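Local structure of uncharacterized protein (Silicibacter pomeroyi DSS-3, 2QTP) at residues Arg6-Phe11 / Val152-Ala157; Pro25-Val31 / Ala166-Ser172; Gln129-Leu135 / Phe147-Arg153. The protein is of unknown function, but belongs to a family with a variant of the Bacillus chorismate mutase fold and may have a role in amino-acid metabolism. All blocks are in the same frame, centred on the assembly; numbering follows the deposited sequence.

Contact 1. Residues Arg6-Phe11 / Val152-Ala157; sequences RKIAVF and VRLNDA
Lys-7 and Arg-6 reach from strand 5-15 to Asp-156, which lies in the loop after strand 148-152. Lys-7 points its CB toward that loop, and its chain runs extended beyond CG. CD passes Leu-154 CD1 at 4.3 Å, so the aliphatic part of the lysine touches the leucine. CE comes next, near both carboxylate oxygens of Asp-156. NZ closes the path with a salt bridge to Asp-156 OD1 at 2.7 Å. It meets this oxygen from above the carboxylate plane.

Arg-6 takes the other oxygen of Asp-156. Its NH1 donates a nearly straight bond of 2.9 Å to Asp-156 OD2, with an angle of 176° at the hydrogen. OD2 lies in the guanidinium plane, yet the arginine stands well above the carboxylate plane; the two planes are 79° apart. Arg-6 NH2 adds a weak bond to the backbone O of Asp-156. The NE of Arg-6 makes a further salt bridge to Glu-162. Asp-156 CG sits between its own backbone N and carbonyl carbon (chi1 65°), which turns the carboxylate to the two cations.

Further along the strand the contact is apolar. Leu-154 CD2 packs on Ala-9 CB at 3.8 Å. The Phe-11 ring lays one face over Val-152 CB, while the carbonyl O of Arg-153 approaches its edge, 3.5 Å from CZ.

Leu-154 to Ala-157 form a type I beta turn. This is a turn pinned by a salt-bridge network to the face of the large mixed sheet, where strand 5-15 pairs antiparallel with strand 21-37.

Contact 2. Residues Pro25-Val31 / Ala166-Ser172; sequences PPTRKAV and AVAVTDS
Arg-28 and Asp-171 form an antiparallel hydrogen-bonded pair and also a salt bridge. Asp-171 N bonds to Arg-28 O at 2.8 Å, and Arg-28 N returns the bond to Asp-171 O. Their side chains leave the same face and lie side by side. Arg-28 NH2 reaches Asp-171 OD2 at 2.8 Å, using the anti lone pair of that oxygen. The carboxylate oxygen sits at the guanidinium edge, close to its plane, while the two flat groups are turned 68° apart. Asp-171 holds CG opposite its backbone N (chi1 176°), and the arginine bends at chi3 to meet it.

Ala-30 and Val-169 are the next hydrogen-bonded pair, with Ala-30 N 2.9 Å from Val-169 O. Between and beyond these lie the non-hydrogen-bonded pairs, whose side chains take the other face. Lys-29 CG rests on Thr-170 CG2 at 3.9 Å. Val-31 CB faces Ala-168 CB at 4.0 Å, and Val-31 CG2 reaches Ala-166 CB at 3.9 Å.

A second shell lies on both faces. Arg-28 NH2 also bonds to Leu-70 O at the end of helix 49-70, and Ile-72 touches both Arg-28 and Asp-171. With an alanine here in place of Arg-28, the Asp-171 carboxylate would probably lose its cationic mate and Leu-70 O this donor. On the other face, Lys-29 NZ bonds to Gly-149 O, and Ile-150 covers Lys-29, Val-31 and Ala-168.

Strand 5-15 flanks 21-37, and strand 79-86 flanks 162-171. The contact is thus the antiparallel junction of two inner strands in the main mixed sheet of this chorismate mutase-like fold.

Contact 3. Residues Gln129-Leu135 / Phe147-Arg153; sequences QVLDVPL and FDGIEVR
Strands 131-135 and 148-152 pair antiparallel, with axes 4.4 Å apart at closest approach. Leu-131 with Val-152 and Val-133 with Ile-150 each exchange two backbone bonds. Leu-131 N to Val-152 O is 2.8 Å and nearly straight. The last bond is poorer: Leu-135 N lies 3.1 Å from Asp-148 O and stands 54° out of the carbonyl plane.

One face is mostly apolar, with Asp-148 at its end. Leu-131 CB meets Val-152 CG2 at 4.0 Å, and Val-133 CB meets Ile-150 CG2 at 4.1 Å. Leu-135 CD1 passes over the backbone of Gly-149. This face packs on Val-31, Met-164 and Ala-168 of the large sheet.

The other face carries acids. Asp-132 OD2 and Glu-151 OE2 are 3.7 Å apart, with their carboxylate planes almost perpendicular (89°). Val-130 CG1 lies against Glu-151 CB at 3.7 Å, and Val-130 CG2 touches Arg-153 CD.

The pairing is therefore two-sided. Aliphatic groups fill most of one face, while the two close carboxylates on the other are themselves exposed, so solvent probably eases their repulsion. If not shielded, each would be likely to raise the pKa of the other.

Overall arrangement
Contact 2 lies within the main sheet and joins strands 21-37 and 162-171. Contact 3 builds the separate two-stranded sheet that packs on it. Both are partly buried. Contact 1 is a surface contact, where the loop leaving strand 148-152 meets strand 5-15. Contacts 1 and 3 share Val-152 and Arg-153. The centres of contacts 2 and 3 are about 12 Å apart; those of contacts 1 and 2, about 17 Å. Val-31 links all three, bonding to the backbone of Phe-11 and packing on Val-152. The chemistry differs with place. Contact 2 adds one salt bridge to its backbone bonds, and contact 3 sets two acids side by side. Contact 1 has no backbone pairing and relies on side chains.

Contact 1. Residues Arg6-Phe11 / Val152-Ala157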
loop_
_atom_site.group_PDB
_atom_site.type_symbol
_atom_site.label_atom_id
_atom_site.label_comp_id
_atom_site.label_asym_id
_atom_site.label_seq_id
_atom_site.Cartn_x
_atom_site.Cartn_y
_atom_site.Cartn_z
ATOM N N ARG A 6 -5.558 0.412 13.105
ATOM C CA ARG A 6 -6.449 -0.677 13.536
ATOM C C ARG A 6 -5.936 -2.095 13.189
ATOM O O ARG A 6 -6.020 -3.040 13.997
ATOM C CB ARG A 6 -7.837 -0.473 12.932
ATOM C CG ARG A 6 -8.819 -1.567 13.308
ATOM C CD ARG A 6 -10.260 -1.173 12.995
ATOM N NE ARG A 6 -10.573 -1.129 11.562
ATOM C CZ ARG A 6 -10.984 -2.170 10.852
ATOM N NH1 ARG A 6 -11.124 -3.363 11.415
ATOM N NH2 ARG A 6 -11.273 -2.024 9.566
ATOM N N LYS A 7 -5.416 -2.229 11.968
ATOM C CA LYS A 7 -4.985 -3.510 11.399
ATOM C C LYS A 7 -3.764 -3.290 10.525
ATOM O O LYS A 7 -3.692 -2.277 9.813
ATOM C CB LYS A 7 -6.044 -4.054 10.406
ATOM C CG LYS A 7 -7.071 -4.980 10.866
ATOM C CD LYS A 7 -7.734 -5.640 9.655
ATOM C CE LYS A 7 -8.746 -6.692 10.074
ATOM N NZ LYS A 7 -9.231 -7.444 8.876
ATOM N N ILE A 8 -2.858 -4.259 10.529
ATOM C CA ILE A 8 -1.749 -4.307 9.584
ATOM C C ILE A 8 -1.830 -5.682 8.923
ATOM O O ILE A 8 -2.115 -6.665 9.572
ATOM C CB ILE A 8 -0.351 -4.163 10.241
ATOM C CG1 ILE A 8 -0.130 -2.756 10.768
ATOM C CG2 ILE A 8 0.770 -4.458 9.215
ATOM C CD1 ILE A 8 1.175 -2.630 11.484
ATOM N N ALA A 9 -1.593 -5.746 7.624
ATOM C CA ALA A 9 -1.657 -7.021 6.917
ATOM C C ALA A 9 -0.491 -7.093 5.944
ATOM O O ALA A 9 -0.119 -6.066 5.343
ATOM C CB ALA A 9 -2.980 -7.144 6.192
ATOM N N VAL A 10 0.095 -8.281 5.806
ATOM C CA VAL A 10 1.209 -8.504 4.869
ATOM C C VAL A 10 0.850 -9.694 3.964
ATOM O O VAL A 10 0.376 -10.732 4.449
ATOM C CB VAL A 10 2.553 -8.699 5.615
ATOM C CG1 VAL A 10 3.704 -8.920 4.641
ATOM C CG2 VAL A 10 2.841 -7.484 6.523
ATOM N N PHE A 11 1.023 -9.515 2.658
ATOM C CA PHE A 11 0.699 -10.541 1.624
ATOM C C PHE A 11 1.970 -10.808 0.833
ATOM O O PHE A 11 2.613 -9.857 0.378
ATOM C CB PHE A 11 -0.350 -10.044 0.606
ATOM C CG PHE A 11 -1.598 -9.412 1.218
ATOM C CD1 PHE A 11 -1.540 -8.235 1.955
ATOM C CD2 PHE A 11 -2.856 -9.969 0.981
ATOM C CE1 PHE A 11 -2.706 -7.672 2.488
ATOM C CE2 PHE A 11 -4.040 -9.394 1.501
ATOM C CZ PHE A 11 -3.955 -8.256 2.257
ATOM N N VAL A 152 -4.647 -6.012 -3.430
ATOM C CA VAL A 152 -4.848 -6.250 -2.015
ATOM C C VAL A 152 -6.274 -5.910 -1.647
ATOM O O VAL A 152 -6.915 -5.068 -2.280
ATOM C CB VAL A 152 -3.886 -5.406 -1.104
ATOM C CG1 VAL A 152 -2.461 -5.626 -1.477
ATOM C CG2 VAL A 152 -4.175 -3.929 -1.181
ATOM N N ARG A 153 -6.789 -6.614 -0.644
ATOM C CA ARG A 153 -8.059 -6.241 -0.039
ATOM C C ARG A 153 -8.125 -6.707 1.371
ATOM O O ARG A 153 -7.374 -7.564 1.754
ATOM C CB ARG A 153 -9.261 -6.725 -0.820
ATOM C CG ARG A 153 -9.476 -8.172 -0.860
ATOM C CD ARG A 153 -10.982 -8.443 -1.134
ATOM N NE ARG A 153 -11.290 -9.551 -0.294
ATOM C CZ ARG A 153 -12.372 -9.709 0.431
ATOM N NH1 ARG A 153 -13.391 -8.871 0.424
ATOM N NH2 ARG A 153 -12.425 -10.793 1.156
ATOM N N LEU A 154 -8.982 -6.092 2.161
ATOM C CA LEU A 154 -9.277 -6.579 3.502
ATOM C C LEU A 154 -10.807 -6.552 3.593
ATOM O O LEU A 154 -11.431 -5.532 3.228
ATOM C CB LEU A 154 -8.643 -5.674 4.550
ATOM C CG LEU A 154 -7.126 -5.723 4.685
ATOM C CD1 LEU A 154 -6.632 -4.567 5.594
ATOM C CD2 LEU A 154 -6.670 -7.087 5.193
ATOM N N ASN A 155 -11.392 -7.645 4.094
ATOM C CA ASN A 155 -12.831 -7.809 4.145
ATOM C C ASN A 155 -13.537 -6.664 4.857
ATOM O O ASN A 155 -14.642 -6.300 4.483
ATOM C CB ASN A 155 -13.238 -9.178 4.766
ATOM C CG ASN A 155 -13.067 -9.213 6.288
ATOM O OD1 ASN A 155 -11.973 -8.951 6.808
ATOM N ND2 ASN A 155 -14.165 -9.494 7.013
ATOM N N ASP A 156 -12.881 -6.047 5.835
ATOM C CA ASP A 156 -13.561 -5.075 6.675
ATOM C C ASP A 156 -12.969 -3.671 6.600
ATOM O O ASP A 156 -13.194 -2.863 7.476
ATOM C CB ASP A 156 -13.500 -5.582 8.112
ATOM C CG ASP A 156 -12.056 -5.633 8.661
ATOM O OD1 ASP A 156 -11.055 -5.649 7.897
ATOM O OD2 ASP A 156 -11.929 -5.688 9.881
ATOM N N ALA A 157 -12.225 -3.370 5.544
ATOM C CA ALA A 157 -11.556 -2.111 5.474
ATOM C C ALA A 157 -11.459 -1.675 4.023
ATOM O O ALA A 157 -11.505 -2.519 3.115
ATOM C CB ALA A 157 -10.158 -2.214 6.127
#

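Contact 2. Residues Pro25-Val31 / Ala166-Ser172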
loop_
_atom_site.group_PDB
_atom_site.type_symbol
_atom_site.label_atom_id
_atom_site.label_comp_id
_atom_site.label_asym_id
_atom_site.label_seq_id
_atom_site.Cartn_x
_atom_site.Cartn_y
_atom_site.Cartn_z
ATOM N N PRO A 25 15.264 -19.104 -9.348
ATOM C CA PRO A 25 14.449 -19.065 -8.130
ATOM C C PRO A 25 13.069 -18.461 -8.416
ATOM O O PRO A 25 12.913 -17.723 -9.391
ATOM C CB PRO A 25 15.265 -18.154 -7.204
ATOM C CG PRO A 25 15.971 -17.226 -8.141
ATOM C CD PRO A 25 16.334 -18.087 -9.321
ATOM N N PRO A 26 12.062 -18.811 -7.606
ATOM C CA PRO A 26 10.737 -18.196 -7.741
ATOM C C PRO A 26 10.789 -16.698 -7.633
ATOM O O PRO A 26 11.574 -16.179 -6.853
ATOM C CB PRO A 26 9.969 -18.748 -6.530
ATOM C CG PRO A 26 10.599 -20.086 -6.295
ATOM C CD PRO A 26 12.076 -19.855 -6.568
ATOM N N THR A 27 9.953 -16.006 -8.397
ATOM C CA THR A 27 9.865 -14.590 -8.268
ATOM C C THR A 27 8.836 -14.276 -7.176
ATOM O O THR A 27 7.884 -15.017 -6.977
ATOM C CB THR A 27 9.560 -13.921 -9.618
ATOM O OG1 THR A 27 8.352 -14.441 -10.160
ATOM C CG2 THR A 27 10.713 -14.189 -10.595
ATOM N N ARG A 28 9.057 -13.199 -6.434
ATOM C CA ARG A 28 8.220 -12.905 -5.296
ATOM C C ARG A 28 7.790 -11.461 -5.228
ATOM O O ARG A 28 8.544 -10.549 -5.591
ATOM C CB ARG A 28 8.937 -13.275 -3.994
ATOM C CG ARG A 28 9.359 -14.734 -3.868
ATOM C CD ARG A 28 9.977 -14.992 -2.515
ATOM N NE ARG A 28 11.184 -14.176 -2.347
ATOM C CZ ARG A 28 11.733 -13.857 -1.179
ATOM N NH1 ARG A 28 11.193 -14.269 -0.032
ATOM N NH2 ARG A 28 12.821 -13.112 -1.161
ATOM N N LYS A 29 6.569 -11.255 -4.749
ATOM C CA LYS A 29 6.028 -9.922 -4.533
ATOM C C LYS A 29 5.515 -9.873 -3.102
ATOM O O LYS A 29 4.964 -10.863 -2.592
ATOM C CB LYS A 29 4.841 -9.641 -5.456
ATOM C CG LYS A 29 5.037 -9.956 -6.912
ATOM C CD LYS A 29 3.780 -9.541 -7.658
ATOM C CE LYS A 29 3.913 -9.662 -9.159
ATOM N NZ LYS A 29 2.588 -9.358 -9.751
ATOM N N ALA A 30 5.669 -8.732 -2.453
ATOM C CA ALA A 30 5.118 -8.560 -1.113
ATOM C C ALA A 30 4.429 -7.224 -1.074
ATOM O O ALA A 30 4.843 -6.285 -1.771
ATOM C CB ALA A 30 6.210 -8.645 -0.045
ATOM N N VAL A 31 3.377 -7.134 -0.269
ATOM C CA VAL A 31 2.680 -5.874 -0.041
ATOM C C VAL A 31 2.267 -5.818 1.440
ATOM O O VAL A 31 1.822 -6.812 1.993
ATOM C CB VAL A 31 1.457 -5.654 -1.019
ATOM C CG1 VAL A 31 0.570 -6.822 -1.101
ATOM C CG2 VAL A 31 0.643 -4.396 -0.621
ATOM N N ALA A 166 -1.103 1.071 1.307
ATOM C CA ALA A 166 -0.297 -0.065 0.922
ATOM C C ALA A 166 1.047 0.336 0.306
ATOM O O ALA A 166 1.150 1.318 -0.437
ATOM C CB ALA A 166 -1.085 -0.962 -0.087
ATOM N N VAL A 167 2.081 -0.446 0.637
ATOM C CA VAL A 167 3.405 -0.372 0.005
ATOM C C VAL A 167 3.765 -1.782 -0.494
ATOM O O VAL A 167 3.595 -2.779 0.234
ATOM C CB VAL A 167 4.467 0.140 0.995
ATOM C CG1 VAL A 167 5.871 -0.027 0.422
ATOM C CG2 VAL A 167 4.152 1.634 1.420
ATOM N N ALA A 168 4.246 -1.874 -1.733
ATOM C CA ALA A 168 4.617 -3.150 -2.339
ATOM C C ALA A 168 6.058 -3.082 -2.830
ATOM O O ALA A 168 6.547 -2.002 -3.175
ATOM C CB ALA A 168 3.688 -3.467 -3.499
ATOM N N VAL A 169 6.709 -4.243 -2.842
ATOM C CA VAL A 169 8.077 -4.443 -3.285
ATOM C C VAL A 169 8.120 -5.812 -3.983
ATOM O O VAL A 169 7.376 -6.722 -3.609
ATOM C CB VAL A 169 9.071 -4.434 -2.071
ATOM C CG1 VAL A 169 10.504 -4.540 -2.545
ATOM C CG2 VAL A 169 8.910 -3.150 -1.233
ATOM N N THR A 170 8.942 -5.946 -5.022
ATOM C CA THR A 170 9.133 -7.222 -5.676
ATOM C C THR A 170 10.588 -7.607 -5.554
ATOM O O THR A 170 11.453 -6.756 -5.389
ATOM C CB THR A 170 8.771 -7.260 -7.184
ATOM O OG1 THR A 170 9.674 -6.441 -7.911
ATOM C CG2 THR A 170 7.357 -6.819 -7.447
ATOM N N ASP A 171 10.827 -8.907 -5.596
ATOM C CA ASP A 171 12.169 -9.444 -5.547
ATOM C C ASP A 171 12.364 -10.539 -6.576
ATOM O O ASP A 171 11.573 -11.486 -6.666
ATOM C CB ASP A 171 12.433 -10.022 -4.165
ATOM C CG ASP A 171 13.778 -10.674 -4.066
ATOM O OD1 ASP A 171 14.740 -10.177 -4.691
ATOM O OD2 ASP A 171 13.879 -11.682 -3.348
ATOM N N SER A 172 13.424 -10.395 -7.358
ATOM C CA SER A 172 13.915 -11.477 -8.240
ATOM C C SER A 172 13.313 -11.418 -9.644
ATOM O O SER A 172 13.875 -11.999 -10.578
ATOM C CB SER A 172 13.679 -12.870 -7.607
ATOM O OG SER A 172 14.407 -13.874 -8.271
#

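Contact 3. Residues Gln129-Leu135 / Phe147-Arg153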
loop_
_atom_site.group_PDB
_atom_site.type_symbol
_atom_site.label_atom_id
_atom_site.label_comp_id
_atom_site.label_asym_id
_atom_site.label_seq_id
_atom_site.Cartn_x
_atom_site.Cartn_y
_atom_site.Cartn_z
ATOM N N GLN A 129 -13.254 -3.847 -0.942
ATOM C CA GLN A 129 -12.916 -3.554 -2.320
ATOM C C GLN A 129 -11.420 -3.703 -2.535
ATOM O O GLN A 129 -10.584 -3.363 -1.656
ATOM C CB GLN A 129 -13.283 -2.134 -2.719
ATOM C CG GLN A 129 -14.728 -1.843 -2.968
ATOM C CD GLN A 129 -14.898 -0.424 -3.501
ATOM O OE1 GLN A 129 -14.029 0.092 -4.208
ATOM N NE2 GLN A 129 -16.009 0.208 -3.167
ATOM N N VAL A 130 -11.100 -4.183 -3.731
ATOM C CA VAL A 130 -9.737 -4.437 -4.153
ATOM C C VAL A 130 -8.991 -3.164 -4.548
ATOM O O VAL A 130 -9.510 -2.312 -5.265
ATOM C CB VAL A 130 -9.691 -5.479 -5.323
ATOM C CG1 VAL A 130 -8.295 -5.553 -5.895
ATOM C CG2 VAL A 130 -10.223 -6.861 -4.852
ATOM N N LEU A 131 -7.774 -3.024 -4.023
ATOM C CA LEU A 131 -6.904 -1.887 -4.349
ATOM C C LEU A 131 -5.752 -2.470 -5.150
ATOM O O LEU A 131 -5.099 -3.418 -4.711
ATOM C CB LEU A 131 -6.362 -1.213 -3.059
ATOM C CG LEU A 131 -5.351 -0.072 -3.106
ATOM C CD1 LEU A 131 -5.916 1.198 -3.783
ATOM C CD2 LEU A 131 -4.869 0.220 -1.641
ATOM N N ASP A 132 -5.507 -1.896 -6.316
ATOM C CA ASP A 132 -4.418 -2.324 -7.148
ATOM C C ASP A 132 -3.188 -1.488 -6.810
ATOM O O ASP A 132 -3.226 -0.266 -6.910
ATOM C CB ASP A 132 -4.805 -2.138 -8.601
ATOM C CG ASP A 132 -4.344 -3.293 -9.492
ATOM O OD1 ASP A 132 -3.155 -3.756 -9.413
ATOM O OD2 ASP A 132 -5.211 -3.715 -10.301
ATOM N N VAL A 133 -2.122 -2.132 -6.342
ATOM C CA VAL A 133 -0.886 -1.424 -6.012
ATOM C C VAL A 133 0.082 -1.524 -7.210
ATOM O O VAL A 133 0.500 -2.594 -7.581
ATOM C CB VAL A 133 -0.227 -1.977 -4.752
ATOM C CG1 VAL A 133 0.913 -1.024 -4.297
ATOM C CG2 VAL A 133 -1.275 -2.192 -3.664
ATOM N N PRO A 134 0.416 -0.396 -7.827
ATOM C CA PRO A 134 1.324 -0.419 -8.965
ATOM C C PRO A 134 2.766 -0.801 -8.573
ATOM O O PRO A 134 3.163 -0.642 -7.421
ATOM C CB PRO A 134 1.245 1.014 -9.489
ATOM C CG PRO A 134 0.780 1.807 -8.377
ATOM C CD PRO A 134 -0.020 0.959 -7.484
ATOM N N LEU A 135 3.519 -1.352 -9.507
ATOM C CA LEU A 135 4.908 -1.748 -9.249
ATOM C C LEU A 135 5.768 -1.220 -10.392
ATOM O O LEU A 135 5.666 -1.693 -11.522
ATOM C CB LEU A 135 5.053 -3.270 -9.144
ATOM C CG LEU A 135 4.620 -3.950 -7.847
ATOM C CD1 LEU A 135 4.562 -5.480 -8.032
ATOM C CD2 LEU A 135 5.552 -3.582 -6.713
ATOM N N PHE A 147 2.469 -0.333 -15.875
ATOM C CA PHE A 147 3.047 -0.980 -14.687
ATOM C C PHE A 147 2.452 -2.368 -14.397
ATOM O O PHE A 147 1.308 -2.661 -14.756
ATOM C CB PHE A 147 2.892 -0.072 -13.441
ATOM C CG PHE A 147 3.570 1.263 -13.584
ATOM C CD1 PHE A 147 4.951 1.336 -13.784
ATOM C CD2 PHE A 147 2.838 2.443 -13.534
ATOM C CE1 PHE A 147 5.591 2.561 -13.935
ATOM C CE2 PHE A 147 3.470 3.681 -13.678
ATOM C CZ PHE A 147 4.851 3.740 -13.878
ATOM N N ASP A 148 3.261 -3.224 -13.771
ATOM C CA ASP A 148 2.786 -4.490 -13.215
ATOM C C ASP A 148 2.038 -4.079 -11.926
ATOM O O ASP A 148 1.880 -2.871 -11.653
ATOM C CB ASP A 148 3.981 -5.421 -12.927
ATOM C CG ASP A 148 3.556 -6.823 -12.479
ATOM O OD1 ASP A 148 2.387 -7.209 -12.731
ATOM O OD2 ASP A 148 4.393 -7.537 -11.874
ATOM N N GLY A 149 1.569 -5.043 -11.139
ATOM C CA GLY A 149 0.899 -4.702 -9.900
ATOM C C GLY A 149 0.546 -5.866 -9.008
ATOM O O GLY A 149 0.744 -7.034 -9.351
ATOM N N ILE A 150 0.043 -5.547 -7.826
ATOM C CA ILE A 150 -0.453 -6.576 -6.942
ATOM C C ILE A 150 -1.752 -6.067 -6.319
ATOM O O ILE A 150 -1.859 -4.897 -5.952
ATOM C CB ILE A 150 0.629 -7.020 -5.893
ATOM C CG1 ILE A 150 0.055 -8.093 -4.926
ATOM C CG2 ILE A 150 1.218 -5.794 -5.147
ATOM C CD1 ILE A 150 1.142 -9.023 -4.229
ATOM N N GLU A 151 -2.744 -6.935 -6.234
ATOM C CA GLU A 151 -4.032 -6.594 -5.664
ATOM C C GLU A 151 -4.054 -6.905 -4.205
ATOM O O GLU A 151 -3.547 -7.944 -3.765
ATOM C CB GLU A 151 -5.132 -7.344 -6.392
ATOM C CG GLU A 151 -5.219 -6.897 -7.828
ATOM C CD GLU A 151 -6.320 -7.538 -8.626
ATOM O OE1 GLU A 151 -6.985 -8.421 -8.123
ATOM O OE2 GLU A 151 -6.539 -7.152 -9.780
ATOM N N VAL A 152 -4.647 -6.012 -3.430
ATOM C CA VAL A 152 -4.848 -6.250 -2.015
ATOM C C VAL A 152 -6.274 -5.910 -1.647
ATOM O O VAL A 152 -6.915 -5.068 -2.280
ATOM C CB VAL A 152 -3.886 -5.406 -1.104
ATOM C CG1 VAL A 152 -2.461 -5.626 -1.477
ATOM C CG2 VAL A 152 -4.175 -3.929 -1.181
ATOM N N ARG A 153 -6.789 -6.614 -0.644
ATOM C CA ARG A 153 -8.059 -6.241 -0.039
ATOM C C ARG A 153 -8.125 -6.707 1.371
ATOM O O ARG A 153 -7.374 -7.564 1.754
ATOM C CB ARG A 153 -9.261 -6.725 -0.820
ATOM C CG ARG A 153 -9.476 -8.172 -0.860
ATOM C CD ARG A 153 -10.982 -8.443 -1.134
ATOM N NE ARG A 153 -11.290 -9.551 -0.294
ATOM C CZ ARG A 153 -12.372 -9.709 0.431
ATOM N NH1 ARG A 153 -13.391 -8.871 0.424
ATOM N NH2 ARG A 153 -12.425 -10.793 1.156
#